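Local coordinates for sulfur oxidation protein SOXB (Thermus thermophilus, PDB 2WDC), which probably acts as a metal-dependent hydrolase of the 5'-nucleotidase family in bacterial sulfur oxidation, with two manganese ions bound in its active site, at residues A[378-383]-A[540-545]; A[403-408]-A[463-468]; A[46-51]-A[372-377]. All coordinates share one frame; numbering follows the deposited sequence.

Contact 1 (A[378-383]-A[540-545]); sequences YSTWDQ and VRVRPE
The phenol ring of Tyr378 meets the backbone of Pro544 and Glu545 obliquely. At its edge, in the ring plane, lies OE1 of Gln383. This is the start of helix 380-392, in a region assigned to the C-terminal domain of the 5'-nucleotidase family, packed against the loop that links strands 539-540 and 548-550. Ser379 is at the N-cap position of the helix. Its OG accepts from the backbone N of Asp382, though a second conformer of Ser379 leaves this bond less certain.

The Tyr378 hydroxyl joins the two segments. OH receives a fairly straight bond from the backbone N of Glu545 (2.9 Å, 161°). It donates to Gln383 OE1, at 2.6 Å. The donor oxygen sits above the carbonyl plane of Gln383, about 40° out of it. The hydroxyl is thus gripped from both segments, which should limit rotation about its C-O bond. With CG anti to the backbone N (chi1 165°), Tyr378 sends its ring out to the loop.

The Gln383 chain is extended and slides past Val542 in the opposite direction. Val542 CG1 rests against Gln383 CD at 3.7 Å and also contacts Thr380 O. The amide nitrogen of Gln383 is held by Glu387, farther along the same helix. Thr380 and Pro544 lie side by side, with Thr380 CG2 3.9 Å from Pro544 CG. Thr380 OG1 takes no part in this apolar patch and bonds to Leu370 O instead. In the first turn of the helix, Asp382 pairs with Lys373 and Arg468.

A water closes the polar side of the contact. It donates to Gln383 OE1 at 3.0 Å and to the carbonyl O of Glu545 at 2.6 Å.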
loop_
_atom_site.group_PDB
_atom_site.type_symbol
_atom_site.label_atom_id
_atom_site.label_comp_id
_atom_site.label_asym_id
_atom_site.label_seq_id
_atom_site.Cartn_x
_atom_site.Cartn_y
_atom_site.Cartn_z
ATOM N N TYR A 378 11.605 1.067 10.695
ATOM C CA TYR A 378 12.839 0.456 10.235
ATOM C C TYR A 378 12.586 -0.857 9.517
ATOM O O TYR A 378 11.666 -1.598 9.882
ATOM C CB TYR A 378 13.702 0.155 11.490
ATOM C CG TYR A 378 14.845 -0.788 11.208
ATOM C CD1 TYR A 378 16.073 -0.309 10.772
ATOM C CD2 TYR A 378 14.675 -2.168 11.308
ATOM C CE1 TYR A 378 17.099 -1.170 10.426
ATOM C CE2 TYR A 378 15.702 -3.043 10.959
ATOM C CZ TYR A 378 16.913 -2.532 10.534
ATOM O OH TYR A 378 17.940 -3.387 10.177
ATOM N N SER A 379 13.391 -1.152 8.499
ATOM C CA SER A 379 13.269 -2.416 7.782
ATOM C C SER A 379 14.627 -2.887 7.282
ATOM O O SER A 379 15.539 -2.084 7.074
ATOM C CB SER A 379 12.293 -2.302 6.602
ATOM O OG SER A 379 12.929 -1.737 5.460
ATOM N N THR A 380 14.768 -4.192 7.083
ATOM C CA THR A 380 16.041 -4.704 6.587
ATOM C C THR A 380 16.258 -4.325 5.128
ATOM O O THR A 380 17.397 -4.081 4.728
ATOM C CB THR A 380 16.187 -6.211 6.807
ATOM O OG1 THR A 380 15.037 -6.875 6.277
ATOM C CG2 THR A 380 16.322 -6.517 8.289
ATOM N N TRP A 381 15.185 -4.247 4.334
ATOM C CA TRP A 381 15.323 -3.809 2.949
ATOM C C TRP A 381 15.853 -2.377 2.922
ATOM O O TRP A 381 16.792 -2.079 2.180
ATOM C CB TRP A 381 13.992 -3.859 2.177
ATOM C CG TRP A 381 14.086 -3.106 0.869
ATOM C CD1 TRP A 381 13.597 -1.860 0.608
ATOM C CD2 TRP A 381 14.872 -3.478 -0.275
ATOM N NE1 TRP A 381 13.959 -1.464 -0.674
ATOM C CE2 TRP A 381 14.742 -2.444 -1.231
ATOM C CE3 TRP A 381 15.632 -4.614 -0.605
ATOM C CZ2 TRP A 381 15.380 -2.492 -2.472
ATOM C CZ3 TRP A 381 16.254 -4.667 -1.848
ATOM C CH2 TRP A 381 16.121 -3.614 -2.766
ATOM N N ASP A 382 15.261 -1.477 3.710
ATOM C CA ASP A 382 15.714 -0.082 3.671
ATOM C C ASP A 382 17.148 0.059 4.169
ATOM O O ASP A 382 17.892 0.933 3.701
ATOM C CB ASP A 382 14.752 0.855 4.412
ATOM C CG ASP A 382 13.414 0.958 3.717
ATOM O OD1 ASP A 382 13.395 1.201 2.492
ATOM O OD2 ASP A 382 12.382 0.675 4.366
ATOM N N GLN A 383 17.560 -0.817 5.085
ATOM C CA GLN A 383 18.944 -0.778 5.557
ATOM C C GLN A 383 19.866 -1.194 4.408
ATOM O O GLN A 383 20.926 -0.597 4.205
ATOM C CB GLN A 383 19.187 -1.686 6.767
ATOM C CG GLN A 383 20.675 -1.709 7.141
ATOM C CD GLN A 383 20.966 -2.386 8.465
ATOM O OE1 GLN A 383 20.181 -2.311 9.404
ATOM N NE2 GLN A 383 22.150 -2.977 8.570
ATOM N N VAL A 540 24.268 -10.680 -0.031
ATOM C CA VAL A 540 24.068 -9.723 1.046
ATOM C C VAL A 540 23.582 -10.457 2.286
ATOM O O VAL A 540 23.020 -11.544 2.183
ATOM C CB VAL A 540 23.113 -8.583 0.658
ATOM C CG1 VAL A 540 23.720 -7.737 -0.449
ATOM C CG2 VAL A 540 21.773 -9.126 0.236
ATOM N N ARG A 541 23.836 -9.867 3.448
ATOM C CA ARG A 541 23.418 -10.455 4.715
ATOM C C ARG A 541 23.141 -9.356 5.727
ATOM O O ARG A 541 23.938 -9.086 6.622
ATOM C CB ARG A 541 24.463 -11.438 5.245
ATOM C CG ARG A 541 24.031 -12.122 6.539
ATOM C CD ARG A 541 25.064 -13.112 7.042
ATOM N NE ARG A 541 24.580 -13.806 8.230
ATOM C CZ ARG A 541 23.870 -14.928 8.197
ATOM N NH1 ARG A 541 23.579 -15.494 7.035
ATOM N NH2 ARG A 541 23.458 -15.489 9.326
ATOM N N VAL A 542 21.995 -8.714 5.560
ATOM C CA VAL A 542 21.590 -7.624 6.429
ATOM C C VAL A 542 20.956 -8.155 7.705
ATOM O O VAL A 542 19.902 -8.785 7.665
ATOM C CB VAL A 542 20.615 -6.693 5.692
ATOM C CG1 VAL A 542 20.277 -5.490 6.560
ATOM C CG2 VAL A 542 21.204 -6.265 4.364
ATOM N N ARG A 543 21.587 -7.881 8.838
ATOM C CA ARG A 543 21.026 -8.306 10.117
ATOM C C ARG A 543 20.147 -7.175 10.654
ATOM O O ARG A 543 20.497 -6.000 10.539
ATOM C CB ARG A 543 22.139 -8.629 11.118
ATOM C CG ARG A 543 23.086 -9.739 10.671
ATOM C CD ARG A 543 22.650 -11.116 11.179
ATOM N NE ARG A 543 21.426 -11.063 11.975
ATOM C CZ ARG A 543 20.898 -12.109 12.606
ATOM N NH1 ARG A 543 19.781 -11.968 13.307
ATOM N NH2 ARG A 543 21.488 -13.295 12.536
ATOM N N PRO A 544 18.980 -7.516 11.222
ATOM C CA PRO A 544 18.160 -6.409 11.720
ATOM C C PRO A 544 18.862 -5.663 12.848
ATOM O O PRO A 544 19.125 -6.232 13.906
ATOM C CB PRO A 544 16.904 -7.106 12.261
ATOM C CG PRO A 544 16.909 -8.460 11.650
ATOM C CD PRO A 544 18.346 -8.819 11.475
ATOM N N GLU A 545 19.176 -4.393 12.609
ATOM C CA GLU A 545 19.822 -3.544 13.607
ATOM C C GLU A 545 19.080 -2.211 13.679
ATOM O O GLU A 545 19.514 -1.198 13.135
ATOM C CB GLU A 545 21.294 -3.342 13.258
ATOM C CG GLU A 545 22.070 -4.654 13.235
ATOM C CD GLU A 545 23.574 -4.461 13.264
ATOM O OE1 GLU A 545 24.076 -3.561 12.560
ATOM O OE2 GLU A 545 24.258 -5.232 13.972
HETATM O O HOH W 1 20.775 0.008 11.155
#

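Contact 2 (A[403-408]-A[463-468]); sequences AVRWGT and GGDVSR
Arg405 and Asp465 cross at about a right angle, and their guanidinium and carboxylate planes are only 30° apart. The arginine grips side-on, one nitrogen to each oxygen. NH2 reaches Asp465 OD1 at 2.8 Å, nearly straight and in the guanidinium plane. NE reaches OD2 at 2.9 Å and meets it from above the carboxylate plane. The Arg405 chain runs extended from CG to NE, which carries the charged end across to the other loop. Gly463 O lies over the middle of one guanidinium face, 3.8 Å from NE. NH1 bonds to Thr287 O.

The second arginine is turned differently. Arg468 bends at chi2 (80°) and lays one guanidinium face against Ala403, with NH1 3.5 Å from Ala403 CB. In its plane, NH1 bonds to Val466 O, and NE pairs with Asp382. Ala403 CB is also pressed on Val466 O, at 3.3 Å. A water links Ala403 O to the backbone N of Asp465.

A leucine in place of Arg405 would probably leave the Asp465 carboxylate without its charged mate and Thr287 O without this donor.

The nearest side-chain atoms of Arg405 and His288, a manganese ligand, are about 3 Å apart, and that arginine side chain is about 6 Å from a manganese ion. The two loops therefore border the two-manganese site of this protein, the two-metal centre expected of the 5'-nucleotidase family.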
loop_
_atom_site.group_PDB
_atom_site.type_symbol
_atom_site.label_atom_id
_atom_site.label_comp_id
_atom_site.label_asym_id
_atom_site.label_seq_id
_atom_site.Cartn_x
_atom_site.Cartn_y
_atom_site.Cartn_z
ATOM N N ALA A 403 9.393 5.674 3.266
ATOM C CA ALA A 403 8.664 4.650 3.993
ATOM C C ALA A 403 7.329 4.272 3.355
ATOM O O ALA A 403 6.303 4.231 4.039
ATOM C CB ALA A 403 8.463 5.082 5.448
ATOM N N VAL A 404 7.342 3.974 2.061
ATOM C CA VAL A 404 6.118 3.554 1.380
ATOM C C VAL A 404 5.705 2.173 1.887
ATOM O O VAL A 404 6.534 1.416 2.408
ATOM C CB VAL A 404 6.283 3.540 -0.143
ATOM C CG1 VAL A 404 6.517 4.970 -0.676
ATOM C CG2 VAL A 404 7.418 2.595 -0.576
ATOM N N ARG A 405 4.429 1.828 1.709
ATOM C CA ARG A 405 3.942 0.528 2.165
ATOM C C ARG A 405 3.910 -0.538 1.085
ATOM O O ARG A 405 3.540 -1.672 1.350
ATOM C CB ARG A 405 2.576 0.668 2.856
ATOM C CG ARG A 405 2.674 1.511 4.133
ATOM C CD ARG A 405 1.434 1.408 5.008
ATOM N NE ARG A 405 1.691 1.979 6.328
ATOM C CZ ARG A 405 0.790 2.017 7.306
ATOM N NH1 ARG A 405 -0.430 1.526 7.102
ATOM N NH2 ARG A 405 1.104 2.558 8.473
ATOM N N TRP A 406 4.278 -0.162 -0.141
ATOM C CA TRP A 406 4.356 -1.136 -1.220
ATOM C C TRP A 406 5.785 -1.697 -1.260
ATOM O O TRP A 406 6.738 -1.085 -0.757
ATOM C CB TRP A 406 3.962 -0.524 -2.577
ATOM C CG TRP A 406 4.542 0.845 -2.910
ATOM C CD1 TRP A 406 3.931 2.056 -2.705
ATOM C CD2 TRP A 406 5.707 1.115 -3.714
ATOM N NE1 TRP A 406 4.678 3.060 -3.276
ATOM C CE2 TRP A 406 5.759 2.512 -3.917
ATOM C CE3 TRP A 406 6.708 0.306 -4.281
ATOM C CZ2 TRP A 406 6.797 3.129 -4.638
ATOM C CZ3 TRP A 406 7.741 0.920 -4.984
ATOM C CH2 TRP A 406 7.771 2.319 -5.159
ATOM N N GLY A 407 5.922 -2.893 -1.822
ATOM C CA GLY A 407 7.209 -3.565 -1.877
ATOM C C GLY A 407 7.020 -5.069 -1.972
ATOM O O GLY A 407 6.019 -5.551 -2.485
ATOM N N THR A 408 8.009 -5.808 -1.477
ATOM C CA THR A 408 7.967 -7.268 -1.538
ATOM C C THR A 408 8.893 -7.773 -0.432
ATOM O O THR A 408 9.512 -6.979 0.280
ATOM C CB THR A 408 8.370 -7.754 -2.958
ATOM O OG1 THR A 408 8.025 -9.133 -3.137
ATOM C CG2 THR A 408 9.847 -7.565 -3.204
ATOM N N GLY A 463 -1.869 8.055 6.588
ATOM C CA GLY A 463 -1.611 6.666 6.278
ATOM C C GLY A 463 -0.198 6.271 5.905
ATOM O O GLY A 463 0.000 5.220 5.295
ATOM N N GLY A 464 0.785 7.070 6.307
ATOM C CA GLY A 464 2.173 6.780 5.992
ATOM C C GLY A 464 3.011 6.401 7.200
ATOM O O GLY A 464 2.518 6.386 8.338
ATOM N N ASP A 465 4.260 6.032 6.932
ATOM C CA ASP A 465 5.212 5.636 7.974
ATOM C C ASP A 465 6.397 6.602 8.014
ATOM O O ASP A 465 6.393 7.608 7.302
ATOM C CB ASP A 465 5.691 4.201 7.732
ATOM C CG ASP A 465 4.582 3.185 7.918
ATOM O OD1 ASP A 465 3.814 3.330 8.886
ATOM O OD2 ASP A 465 4.477 2.242 7.112
ATOM N N VAL A 466 7.380 6.325 8.870
ATOM C CA VAL A 466 8.517 7.227 9.053
ATOM C C VAL A 466 9.708 6.872 8.179
ATOM O O VAL A 466 10.166 5.728 8.186
ATOM C CB VAL A 466 8.973 7.260 10.524
ATOM C CG1 VAL A 466 10.049 8.343 10.742
ATOM C CG2 VAL A 466 7.790 7.491 11.451
ATOM N N SER A 467 10.207 7.872 7.446
ATOM C CA SER A 467 11.418 7.745 6.646
ATOM C C SER A 467 12.507 7.022 7.448
ATOM O O SER A 467 12.704 7.286 8.650
ATOM C CB SER A 467 11.918 9.148 6.281
ATOM O OG SER A 467 13.105 9.088 5.509
ATOM N N ARG A 468 13.200 6.103 6.777
ATOM C CA ARG A 468 14.283 5.333 7.390
ATOM C C ARG A 468 15.583 6.042 7.071
ATOM O O ARG A 468 15.896 6.257 5.897
ATOM C CB ARG A 468 14.316 3.923 6.808
ATOM C CG ARG A 468 13.077 3.086 7.141
ATOM C CD ARG A 468 11.884 3.407 6.229
ATOM N NE ARG A 468 11.011 2.245 6.159
ATOM C CZ ARG A 468 10.018 1.991 7.012
ATOM N NH1 ARG A 468 9.649 2.886 7.931
ATOM N NH2 ARG A 468 9.356 0.844 6.902
HETATM O O HOH W 2 4.145 5.686 3.923
#

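Contact 3 (A[46-51]-A[372-377]); sequences FMEPPN and YKRDTL
Arg374 lays one face of its guanidinium over the ring of Pro49, whose CD sits off toward the rim, 3.6 Å from NH1. Glu48 runs alongside the arginine and points the same way. Its carboxylate is turned steeply against the guanidinium, the planes 79° apart, so the salt bridge is uneven. Arg374 NH2 bonds to Glu48 OE2 at 2.8 Å, from above the carboxylate plane. The bond from NH1 to OE1 is bent to 125° and weak. A turn in the Glu48 chain (chi2 -60°) folds the carboxylate back to the arginine. OE2 also pairs with Lys310, so two positive groups share this buried acid. Phe46 lies close by as well, but it is modelled in two conformers, so the detail of its approach is doubtful.

Farther along, Met47 CE sits over the face of Tyr372, 4.1 Å from the ring centroid. This is a CH-pi contact, with the sulfur oblique to the same ring. Pro50 CG packs on Tyr372 CE1 at 3.8 Å.

At the far end, Asn51 ND2 donates to the syn lone pair of Asp375 OD1 (2.8 Å). The amide and carboxylate stand almost perpendicular. Asp375 OD2 accepts from Leu377 N, forming an Asx turn, and it also bonds to Tyr555 OH. The backbone N of Thr376 bonds to Asn51 O at 3.1 Å.

The nearest side-chain atoms of Arg374 and His288, a manganese ligand, are about 4 Å apart. The contact thus packs two buried loops beside the two-manganese site of this 5'-nucleotidase family protein.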
loop_
_atom_site.group_PDB
_atom_site.type_symbol
_atom_site.label_atom_id
_atom_site.label_comp_id
_atom_site.label_asym_id
_atom_site.label_seq_id
_atom_site.Cartn_x
_atom_site.Cartn_y
_atom_site.Cartn_z
ATOM N N PHE A 46 5.158 -11.404 0.885
ATOM C CA PHE A 46 4.800 -10.078 1.393
ATOM C C PHE A 46 4.444 -10.178 2.880
ATOM O O PHE A 46 3.297 -10.522 3.210
ATOM C CB PHE A 46 3.590 -9.571 0.590
ATOM C CG PHE A 46 3.289 -8.103 0.762
ATOM C CD1 PHE A 46 4.071 -7.136 0.140
ATOM C CD2 PHE A 46 2.145 -7.701 1.432
ATOM C CE1 PHE A 46 3.762 -5.789 0.257
ATOM C CE2 PHE A 46 1.830 -6.355 1.558
ATOM C CZ PHE A 46 2.637 -5.397 0.962
ATOM N N MET A 47 5.413 -9.876 3.746
ATOM C CA MET A 47 5.211 -9.950 5.192
ATOM C C MET A 47 4.592 -8.680 5.741
ATOM O O MET A 47 4.935 -7.582 5.319
ATOM C CB MET A 47 6.562 -10.141 5.886
ATOM C CG MET A 47 6.453 -10.431 7.384
ATOM S SD MET A 47 8.093 -10.568 8.131
ATOM C CE MET A 47 8.358 -8.844 8.510
ATOM N N GLU A 48 3.686 -8.844 6.698
ATOM C CA GLU A 48 3.076 -7.707 7.382
ATOM C C GLU A 48 4.118 -7.057 8.292
ATOM O O GLU A 48 5.133 -7.669 8.651
ATOM C CB GLU A 48 1.871 -8.178 8.202
ATOM C CG GLU A 48 0.734 -8.688 7.316
ATOM C CD GLU A 48 0.231 -7.607 6.376
ATOM O OE1 GLU A 48 -0.105 -6.521 6.887
ATOM O OE2 GLU A 48 0.141 -7.845 5.140
ATOM N N PRO A 49 3.900 -5.792 8.651
ATOM C CA PRO A 49 4.883 -5.066 9.459
ATOM C C PRO A 49 5.076 -5.627 10.855
ATOM O O PRO A 49 4.119 -6.038 11.509
ATOM C CB PRO A 49 4.282 -3.654 9.560
ATOM C CG PRO A 49 2.806 -3.844 9.301
ATOM C CD PRO A 49 2.738 -4.957 8.287
ATOM N N PRO A 50 6.313 -5.579 11.360
ATOM C CA PRO A 50 6.523 -6.027 12.742
ATOM C C PRO A 50 6.017 -4.976 13.738
ATOM O O PRO A 50 5.699 -5.307 14.883
ATOM C CB PRO A 50 8.045 -6.165 12.849
ATOM C CG PRO A 50 8.548 -6.242 11.430
ATOM C CD PRO A 50 7.558 -5.514 10.574
ATOM N N ASN A 51 5.959 -3.716 13.311
ATOM C CA ASN A 51 5.445 -2.655 14.181
ATOM C C ASN A 51 4.533 -1.702 13.446
ATOM O O ASN A 51 4.822 -1.305 12.317
ATOM C CB ASN A 51 6.580 -1.833 14.804
ATOM C CG ASN A 51 7.586 -2.690 15.523
ATOM O OD1 ASN A 51 7.467 -2.934 16.737
ATOM N ND2 ASN A 51 8.594 -3.153 14.786
ATOM N N TYR A 372 12.663 -7.368 4.442
ATOM C CA TYR A 372 11.277 -6.904 4.492
ATOM C C TYR A 372 11.265 -5.390 4.430
ATOM O O TYR A 372 12.277 -4.748 4.712
ATOM C CB TYR A 372 10.548 -7.419 5.746
ATOM C CG TYR A 372 11.160 -6.956 7.057
ATOM C CD1 TYR A 372 10.694 -5.824 7.708
ATOM C CD2 TYR A 372 12.209 -7.664 7.641
ATOM C CE1 TYR A 372 11.228 -5.417 8.922
ATOM C CE2 TYR A 372 12.752 -7.268 8.854
ATOM C CZ TYR A 372 12.266 -6.128 9.487
ATOM O OH TYR A 372 12.794 -5.714 10.694
ATOM N N LYS A 373 10.111 -4.830 4.067
ATOM C CA LYS A 373 9.967 -3.392 3.859
ATOM C C LYS A 373 9.072 -2.670 4.848
ATOM O O LYS A 373 9.388 -1.558 5.266
ATOM C CB LYS A 373 9.423 -3.153 2.443
ATOM C CG LYS A 373 9.019 -1.714 2.168
ATOM C CD LYS A 373 10.258 -0.817 2.030
ATOM C CE LYS A 373 9.861 0.655 1.878
ATOM N NZ LYS A 373 10.984 1.469 1.284
ATOM N N ARG A 374 7.918 -3.257 5.156
ATOM C CA ARG A 374 6.927 -2.574 5.973
ATOM C C ARG A 374 7.224 -2.546 7.462
ATOM O O ARG A 374 7.560 -3.574 8.060
ATOM C CB ARG A 374 5.531 -3.136 5.714
ATOM C CG ARG A 374 4.969 -2.811 4.322
ATOM C CD ARG A 374 3.822 -3.777 3.958
ATOM N NE ARG A 374 2.590 -3.546 4.725
ATOM C CZ ARG A 374 1.619 -4.456 4.858
ATOM N NH1 ARG A 374 0.530 -4.176 5.563
ATOM N NH2 ARG A 374 1.749 -5.659 4.309
ATOM N N ASP A 375 7.062 -1.355 8.045
ATOM C CA ASP A 375 7.260 -1.119 9.471
ATOM C C ASP A 375 7.076 0.366 9.698
ATOM O O ASP A 375 7.368 1.170 8.808
ATOM C CB ASP A 375 8.679 -1.474 9.910
ATOM C CG ASP A 375 8.841 -1.446 11.424
ATOM O OD1 ASP A 375 8.266 -2.338 12.079
ATOM O OD2 ASP A 375 9.526 -0.533 11.959
ATOM N N THR A 376 6.719 0.756 10.914
ATOM C CA THR A 376 6.617 2.187 11.201
ATOM C C THR A 376 7.958 2.897 11.013
ATOM O O THR A 376 8.017 4.018 10.494
ATOM C CB THR A 376 6.148 2.428 12.654
ATOM O OG1 THR A 376 4.882 1.792 12.858
ATOM C CG2 THR A 376 5.994 3.939 12.904
ATOM N N LEU A 377 9.031 2.261 11.474
ATOM C CA LEU A 377 10.324 2.918 11.595
ATOM C C LEU A 377 11.539 2.384 10.888
ATOM O O LEU A 377 12.471 3.153 10.617
ATOM C CB LEU A 377 10.703 2.978 13.084
ATOM C CG LEU A 377 9.701 3.616 14.041
ATOM C CD1 LEU A 377 10.195 3.446 15.487
ATOM C CD2 LEU A 377 9.529 5.094 13.687
HETATM O O HOH W 3 7.383 -6.105 6.539
#

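Overall arrangement
From the N terminus, the loop after strand 29-34 is met first. Contact 3 ties its residues 46-51 to 372-377, which lead into helix 380-392, and closes a loop of 320 residues that holds the manganese ligands Asp132, His163, His263, His286 and His288. Contact 1 opens at once and closes only at 540-545, tying the start of that helix to the loop between strands 539-540 and 548-550. Contact 2 is nested inside it and joins the loops after strand 398-401 and before strand 468-470. Contact 3 closes before either opens and is in series with both. Salt bridges from Asp382 join contact 1 to the other two, and Val466 bonds to Thr376 between contacts 2 and 3.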